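Local coordinates for protein methyltransferase (Bacteroides thetaiotaomicron, PDB 3FQ6) that probably forms part of a methyltransferase of the tetrapyrrole (corrin/porphyrin) methylase family, the crystallised fragment being one domain of the enzyme, at residues Gly88-Ala91 with Glu92-Glu95; Ile94-Phe97 with Thr98-Pro102. All coordinates share one frame; numbering follows the deposited sequence.

Contact 1: residues Gly88-Ala91 with Glu92-Glu95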
loop_
_atom_site.group_PDB
_atom_site.type_symbol
_atom_site.label_atom_id
_atom_site.label_comp_id
_atom_site.label_asym_id
_atom_site.label_seq_id
_atom_site.Cartn_x
_atom_site.Cartn_y
_atom_site.Cartn_z
ATOM N N GLY A 88 10.189 1.212 -1.055
ATOM C CA GLY A 88 10.846 0.964 -2.324
ATOM C C GLY A 88 9.781 0.862 -3.381
ATOM O O GLY A 88 8.615 1.232 -3.151
ATOM N N SER A 89 10.184 0.359 -4.542
ATOM C CA SER A 89 9.255 0.053 -5.611
ATOM C C SER A 89 8.444 -1.157 -5.196
ATOM O O SER A 89 8.850 -1.915 -4.316
ATOM C CB SER A 89 10.014 -0.257 -6.894
ATOM O OG SER A 89 10.836 -1.361 -6.667
ATOM N N LEU A 90 7.295 -1.307 -5.838
ATOM C CA LEU A 90 6.447 -2.479 -5.713
ATOM C C LEU A 90 7.202 -3.786 -6.006
ATOM O O LEU A 90 6.979 -4.778 -5.303
ATOM C CB LEU A 90 5.230 -2.322 -6.643
ATOM C CG LEU A 90 3.822 -1.917 -6.166
ATOM C CD1 LEU A 90 3.707 -1.358 -4.754
ATOM C CD2 LEU A 90 3.080 -1.077 -7.209
ATOM N N ALA A 91 8.097 -3.815 -7.003
ATOM C CA ALA A 91 8.895 -5.060 -7.230
ATOM C C ALA A 91 9.767 -5.399 -6.039
ATOM O O ALA A 91 9.899 -6.572 -5.694
ATOM C CB ALA A 91 9.752 -5.020 -8.508
ATOM N N GLU A 92 10.348 -4.381 -5.407
ATOM C CA GLU A 92 11.175 -4.623 -4.203
ATOM C C GLU A 92 10.327 -4.986 -3.033
ATOM O O GLU A 92 10.794 -5.690 -2.158
ATOM C CB GLU A 92 12.006 -3.429 -3.808
ATOM C CG GLU A 92 13.087 -3.105 -4.799
ATOM C CD GLU A 92 13.620 -1.700 -4.599
ATOM O OE1 GLU A 92 12.822 -0.762 -4.359
ATOM O OE2 GLU A 92 14.851 -1.524 -4.688
ATOM N N LEU A 93 9.081 -4.521 -3.017
ATOM C CA LEU A 93 8.183 -4.751 -1.899
ATOM C C LEU A 93 7.686 -6.164 -1.962
ATOM O O LEU A 93 7.634 -6.836 -0.956
ATOM C CB LEU A 93 7.017 -3.763 -1.900
ATOM C CG LEU A 93 6.955 -2.512 -0.978
ATOM C CD1 LEU A 93 8.218 -2.157 -0.260
ATOM C CD2 LEU A 93 6.462 -1.318 -1.744
ATOM N N ILE A 94 7.362 -6.632 -3.161
ATOM C CA ILE A 94 6.962 -8.029 -3.405
ATOM C C ILE A 94 8.113 -8.997 -3.083
ATOM O O ILE A 94 7.882 -10.044 -2.450
ATOM C CB ILE A 94 6.512 -8.193 -4.871
ATOM C CG1 ILE A 94 5.209 -7.419 -5.149
ATOM C CG2 ILE A 94 6.467 -9.649 -5.309
ATOM C CD1 ILE A 94 5.005 -7.120 -6.675
ATOM N N GLU A 95 9.343 -8.671 -3.485
ATOM C CA GLU A 95 10.478 -9.497 -3.045
ATOM C C GLU A 95 10.548 -9.532 -1.544
ATOM O O GLU A 95 10.806 -10.566 -0.952
ATOM C CB GLU A 95 11.818 -9.015 -3.589
ATOM C CG GLU A 95 12.231 -9.695 -4.879
ATOM C CD GLU A 95 12.352 -11.218 -4.749
ATOM O OE1 GLU A 95 12.974 -11.696 -3.761
ATOM O OE2 GLU A 95 11.824 -11.934 -5.641
#
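Glu92 reaches back over the start of the helix to Ser89, the N-cap residue. Its chain is extended beyond CG, which lies anti to the carbonyl carbon (chi1 -67°), and this carries the carboxylate to the backbone N-H of Ser89. Ser89 N donates to Glu92 OE1 over 2.9 Å, on the lone pair turned away from the other oxygen. Ser89 OG gives the same oxygen a second bond, 3.1 Å to Glu92 OE1, arriving from above the carboxylate plane, so two donors grip OE1 and fix the turn of the carboxylate. In return Ser89 OG accepts from Glu92 N, a weak bond. Gly88 CA, just before the cap, lies 3.3 Å from Glu92 OE1.

At Leu93 the backbone N bonds Ser89 O in the carbonyl plane, while the Leu93 methyl CD2 lies 4.1 Å from Leu90 CD1; both leucines also touch Ala72 on strand 71-77. Ile94 N donates to Leu90 O with an N-H...O angle of 165°, and Ile94 CG1 sits beside that oxygen, 3.2 Å from Leu90 O. The Ile94 side chain also packs on helix 55-66. Glu95 N repeats the i to i-4 helical bond to Ala91 O.

Side chain to backbone in both directions between Ser89 and Glu92 is the capping box, and here it starts helix 90-99 just past the corner at Gly88 that follows strand 83-87.

Contact 2: residues Ile94-Phe97 with Thr98-Pro102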
loop_
_atom_site.group_PDB
_atom_site.type_symbol
_atom_site.label_atom_id
_atom_site.label_comp_id
_atom_site.label_asym_id
_atom_site.label_seq_id
_atom_site.Cartn_x
_atom_site.Cartn_y
_atom_site.Cartn_z
ATOM N N ILE A 94 7.362 -6.632 -3.161
ATOM C CA ILE A 94 6.962 -8.029 -3.405
ATOM C C ILE A 94 8.113 -8.997 -3.083
ATOM O O ILE A 94 7.882 -10.044 -2.450
ATOM C CB ILE A 94 6.512 -8.193 -4.871
ATOM C CG1 ILE A 94 5.209 -7.419 -5.149
ATOM C CG2 ILE A 94 6.467 -9.649 -5.309
ATOM C CD1 ILE A 94 5.005 -7.120 -6.675
ATOM N N GLU A 95 9.343 -8.671 -3.485
ATOM C CA GLU A 95 10.478 -9.497 -3.045
ATOM C C GLU A 95 10.548 -9.532 -1.544
ATOM O O GLU A 95 10.806 -10.566 -0.952
ATOM C CB GLU A 95 11.818 -9.015 -3.589
ATOM C CG GLU A 95 12.231 -9.695 -4.879
ATOM C CD GLU A 95 12.352 -11.218 -4.749
ATOM O OE1 GLU A 95 12.974 -11.696 -3.761
ATOM O OE2 GLU A 95 11.824 -11.934 -5.641
ATOM N N HIS A 96 10.294 -8.399 -0.912
ATOM C CA HIS A 96 10.444 -8.346 0.532
ATOM C C HIS A 96 9.439 -9.249 1.226
ATOM O O HIS A 96 9.791 -9.956 2.146
ATOM C CB HIS A 96 10.287 -6.923 1.060
ATOM C CG HIS A 96 10.469 -6.832 2.534
ATOM N ND1 HIS A 96 11.674 -6.499 3.115
ATOM C CD2 HIS A 96 9.617 -7.095 3.551
ATOM C CE1 HIS A 96 11.552 -6.556 4.425
ATOM N NE2 HIS A 96 10.313 -6.914 4.714
ATOM N N PHE A 97 8.187 -9.215 0.787
ATOM C CA PHE A 97 7.155 -9.930 1.512
ATOM C C PHE A 97 6.879 -11.310 0.978
ATOM O O PHE A 97 5.985 -11.975 1.461
ATOM C CB PHE A 97 5.883 -9.096 1.661
ATOM C CG PHE A 97 6.057 -7.939 2.586
ATOM C CD1 PHE A 97 5.993 -8.124 3.967
ATOM C CD2 PHE A 97 6.338 -6.661 2.084
ATOM C CE1 PHE A 97 6.178 -7.056 4.851
ATOM C CE2 PHE A 97 6.516 -5.574 2.951
ATOM C CZ PHE A 97 6.443 -5.781 4.348
ATOM N N THR A 98 7.651 -11.740 -0.008
ATOM C CA THR A 98 7.639 -13.139 -0.405
ATOM C C THR A 98 8.509 -13.898 0.596
ATOM O O THR A 98 8.162 -15.008 1.030
ATOM C CB THR A 98 8.124 -13.320 -1.852
ATOM O OG1 THR A 98 7.186 -12.693 -2.727
ATOM C CG2 THR A 98 8.275 -14.811 -2.231
ATOM N N ALA A 99 9.631 -13.272 0.965
ATOM C CA ALA A 99 10.514 -13.764 2.029
ATOM C C ALA A 99 9.760 -14.062 3.369
ATOM O O ALA A 99 9.462 -15.234 3.665
ATOM C CB ALA A 99 11.703 -12.779 2.239
ATOM N N THR A 100 9.425 -13.003 4.130
ATOM C CA THR A 100 8.816 -13.113 5.475
ATOM C C THR A 100 7.277 -13.037 5.483
ATOM O O THR A 100 6.694 -12.239 4.733
ATOM C CB THR A 100 9.346 -11.984 6.411
ATOM O OG1 THR A 100 9.151 -10.712 5.782
ATOM C CG2 THR A 100 10.841 -12.174 6.755
ATOM N N GLU A 101 6.638 -13.835 6.347
ATOM C CA GLU A 101 5.176 -13.777 6.582
ATOM C C GLU A 101 4.631 -12.495 7.233
ATOM O O GLU A 101 5.003 -12.157 8.367
ATOM C CB GLU A 101 4.694 -14.990 7.382
ATOM C CG GLU A 101 4.555 -16.228 6.533
ATOM C CD GLU A 101 4.168 -15.896 5.094
ATOM O OE1 GLU A 101 3.502 -16.747 4.439
ATOM O OE2 GLU A 101 4.542 -14.788 4.618
ATOM N N PRO A 102 3.729 -11.782 6.520
ATOM C CA PRO A 102 3.229 -10.573 7.158
ATOM C C PRO A 102 2.330 -10.999 8.298
ATOM O O PRO A 102 1.462 -11.866 8.137
ATOM C CB PRO A 102 2.445 -9.848 6.039
ATOM C CG PRO A 102 2.776 -10.590 4.743
ATOM C CD PRO A 102 3.085 -12.009 5.209
#
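Thr98 folds back on the last full turn of the helix, its hydroxyl meeting the carbonyl of Ile94. OG1 stands anti to its own carbonyl carbon (chi1 -65°), beside the backbone N, and from there it donates to Ile94 O over 2.8 Å. The hydroxyl approaches from above the carbonyl plane, 36° out of it. Thr98 N supplies a second, weak bond to the same oxygen, and a long, weak one to Glu95 O, so the helical pattern is already slackening. Thr98 OG1 also passes 4.1 Å from Ile94 CG2, the two side chains crossing at a slant.

The Phe97 ring packs against the sheet, on Val74 and Arg76 of strand 71-77 and Val86 of strand 83-87. The His96 imidazole comes edge-first to one face of that ring, the two planes steeply inclined, with His96 CD2 3.3 Å above the centre of the Phe97 ring. Pro102, after the chain has turned across the helix end, approaches obliquely from the opposite side of the ring plane, its CG 4.1 Å from Phe97 CD1. His96 is turned with CG anti to the backbone N (chi1 -179°), which brings the far end of its imidazole near Thr100, with NE2 4.1 Å from Thr100 OG1. Ala99 adds its methyl, CB lying 3.4 Å from His96 O.

Thr100 is the first residue to leave helical angles. This is a helix C-terminal end, with a threonine hydroxyl bonded to the carbonyl four residues earlier and the outgoing chain turning across the helix end so that its proline meets a buried aromatic ring.

In the fold
Both contacts lie on helix 90-99, contact 1 at its start and contact 2 at its end, with centres about 9 Å apart and on the same side of the chain's centre. They share Ile94 and Glu95, so one begins where the other finishes. The helix connects strand 83-87, at one edge of the mixed five-stranded sheet, to strand 105-110 in its middle. Strand 71-77 between these two is antiparallel to both, making this a beta-alpha-beta crossover of parallel strands. Residues of both contacts pack on strand 71-77 and on helix 55-66, which ties the helix to the sheet and to its neighbouring helix from end to end. Contact 1 is partly buried, contact 2 lies at the surface.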